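PDB 5UID: aminotransferase TlmJ, which probably catalyses pyridoxal 5'-phosphate-dependent transfer of an amino group in natural-product biosynthesis. Local coordinates for residues Asp78-Ser84 with Ala99-Cys104. Sequence-based numbering, arbitrary orientation.
Sequences DEVVLPS and ARPVFC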
loop_
_atom_site.group_PDB
_atom_site.type_symbol
_atom_site.label_atom_id
_atom_site.label_comp_id
_atom_site.label_asym_id
_atom_site.label_seq_id
_atom_site.Cartn_x
_atom_site.Cartn_y
_atom_site.Cartn_z
ATOM N N ASP A 78 19.574 -17.620 6.667
ATOM C CA ASP A 78 18.361 -18.419 6.623
ATOM C C ASP A 78 17.983 -18.737 5.180
ATOM O O ASP A 78 18.420 -18.078 4.233
ATOM C CB ASP A 78 17.205 -17.690 7.313
ATOM C CG ASP A 78 17.473 -17.420 8.782
ATOM O OD1 ASP A 78 18.397 -18.040 9.348
ATOM O OD2 ASP A 78 16.747 -16.595 9.377
ATOM N N GLU A 79 17.155 -19.767 5.024
ATOM C CA GLU A 79 16.645 -20.179 3.725
ATOM C C GLU A 79 15.139 -20.374 3.813
ATOM O O GLU A 79 14.622 -20.816 4.843
ATOM C CB GLU A 79 17.314 -21.471 3.246
ATOM C CG GLU A 79 18.793 -21.328 2.947
ATOM C CD GLU A 79 19.425 -22.630 2.503
ATOM O OE1 GLU A 79 18.864 -23.702 2.817
ATOM O OE2 GLU A 79 20.479 -22.582 1.836
ATOM N N VAL A 80 14.440 -20.036 2.732
ATOM C CA VAL A 80 13.000 -20.238 2.633
ATOM C C VAL A 80 12.714 -20.989 1.343
ATOM O O VAL A 80 13.123 -20.553 0.261
ATOM C CB VAL A 80 12.222 -18.910 2.673
ATOM C CG1 VAL A 80 10.726 -19.175 2.553
ATOM C CG2 VAL A 80 12.530 -18.150 3.956
ATOM N N VAL A 81 12.020 -22.116 1.460
ATOM C CA VAL A 81 11.684 -22.945 0.309
ATOM C C VAL A 81 10.356 -22.476 -0.269
ATOM O O VAL A 81 9.396 -22.225 0.470
ATOM C CB VAL A 81 11.622 -24.431 0.698
ATOM C CG1 VAL A 81 11.242 -25.275 -0.503
ATOM C CG2 VAL A 81 12.959 -24.886 1.272
ATOM N N LEU A 82 10.306 -22.349 -1.591
ATOM C CA LEU A 82 9.097 -21.996 -2.318
ATOM C C LEU A 82 9.234 -22.552 -3.725
ATOM O O LEU A 82 10.355 -22.665 -4.234
ATOM C CB LEU A 82 8.865 -20.475 -2.356
ATOM C CG LEU A 82 9.762 -19.561 -3.197
ATOM C CD1 LEU A 82 9.173 -18.152 -3.234
ATOM C CD2 LEU A 82 11.202 -19.521 -2.683
ATOM N N PRO A 83 8.129 -22.932 -4.367
ATOM C CA PRO A 83 8.229 -23.444 -5.737
ATOM C C PRO A 83 8.728 -22.371 -6.689
ATOM O O PRO A 83 8.493 -21.175 -6.491
ATOM C CB PRO A 83 6.792 -23.867 -6.066
ATOM C CG PRO A 83 5.941 -23.074 -5.135
ATOM C CD PRO A 83 6.742 -22.945 -3.875
ATOM N N SER A 84 9.445 -22.812 -7.726
ATOM C CA SER A 84 9.866 -21.888 -8.772
ATOM C C SER A 84 8.672 -21.170 -9.383
ATOM O O SER A 84 8.788 -20.012 -9.801
ATOM C CB SER A 84 10.652 -22.635 -9.848
ATOM O OG SER A 84 11.115 -21.749 -10.849
ATOM N N ALA A 99 17.667 -13.204 3.493
ATOM C CA ALA A 99 17.550 -14.650 3.406
ATOM C C ALA A 99 17.651 -15.112 1.957
ATOM O O ALA A 99 17.492 -14.332 1.014
ATOM C CB ALA A 99 16.230 -15.124 4.015
ATOM N N ARG A 100 17.913 -16.409 1.789
ATOM C CA ARG A 100 18.114 -16.985 0.468
ATOM C C ARG A 100 16.873 -17.751 0.042
ATOM O O ARG A 100 16.521 -18.750 0.690
ATOM C CB ARG A 100 19.327 -17.908 0.470
ATOM C CG ARG A 100 19.552 -18.649 -0.835
ATOM C CD ARG A 100 20.883 -19.390 -0.817
ATOM N NE ARG A 100 21.099 -20.161 -2.037
ATOM C CZ ARG A 100 20.919 -21.475 -2.133
ATOM N NH1 ARG A 100 20.525 -22.173 -1.076
ATOM N NH2 ARG A 100 21.138 -22.094 -3.286
ATOM N N PRO A 101 16.180 -17.331 -1.018
ATOM C CA PRO A 101 15.050 -18.122 -1.531
ATOM C C PRO A 101 15.561 -19.394 -2.193
ATOM O O PRO A 101 16.369 -19.342 -3.122
ATOM C CB PRO A 101 14.387 -17.184 -2.548
ATOM C CG PRO A 101 14.991 -15.825 -2.308
ATOM C CD PRO A 101 16.359 -16.076 -1.763
ATOM N N VAL A 102 15.086 -20.538 -1.711
ATOM C CA VAL A 102 15.498 -21.844 -2.216
ATOM C C VAL A 102 14.328 -22.423 -2.998
ATOM O O VAL A 102 13.331 -22.860 -2.411
ATOM C CB VAL A 102 15.935 -22.782 -1.084
ATOM C CG1 VAL A 102 16.304 -24.150 -1.642
ATOM C CG2 VAL A 102 17.108 -22.179 -0.326
ATOM N N PHE A 103 14.448 -22.435 -4.323
ATOM C CA PHE A 103 13.336 -22.825 -5.176
ATOM C C PHE A 103 13.245 -24.340 -5.313
ATOM O O PHE A 103 14.257 -25.030 -5.467
ATOM C CB PHE A 103 13.474 -22.181 -6.556
ATOM C CG PHE A 103 13.436 -20.679 -6.526
ATOM C CD1 PHE A 103 12.271 -20.011 -6.193
ATOM C CD2 PHE A 103 14.565 -19.937 -6.833
ATOM C CE1 PHE A 103 12.231 -18.628 -6.159
ATOM C CE2 PHE A 103 14.534 -18.553 -6.806
ATOM C CZ PHE A 103 13.365 -17.900 -6.467
ATOM N N CYS A 104 12.019 -24.854 -5.254
ATOM C CA CYS A 104 11.752 -26.268 -5.462
ATOM C C CYS A 104 10.947 -26.462 -6.741
ATOM O O CYS A 104 10.347 -25.526 -7.277
ATOM C CB CYS A 104 11.009 -26.879 -4.266
ATOM S SG CYS A 104 9.269 -26.409 -4.117
#
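Cys104, Val102 and Leu82 bury the most surface where strands 79-83 and 100-104 pair in parallel. Val102 binds the partner strand through both backbone polar groups: its N donates to Val80 O (2.8 Å), and its O accepts from Leu82 N. On the face shared with Glu79 and Arg100, Val102 has CG1 anti to the backbone N (chi1 178°), which leaves CG2 beside that N, 3.6 Å from Glu79 CB. Glu79 and Arg100 run side by side there; Glu79 OE2 meets the guanidinium edge at Arg100 NH1 (2.9 Å), a salt bridge whose hydrogen bond is weak and bent. On the other face, Leu82 CD2 lies 3.7 Å from Phe103 CD1 and also touches Pro101 CB. Cys104 N donates to Leu82 O, while Cys104 O accepts a hydrogen bond from Ser84 N (2.9 Å). Cys104 SG sits between its own backbone N and carbonyl carbon (chi1 73°), which brings it against Pro83, 3.5 Å from Pro83 CA. The strands close a beta-alpha-beta unit: helix 88-95 connects them, its Ile94 packing against Val80, Leu82, Ala99 and Pro101. Strand 79-83 pairs on its other edge with strand 126-132, leaving 100-104 outermost in this chain's seven-stranded mixed sheet.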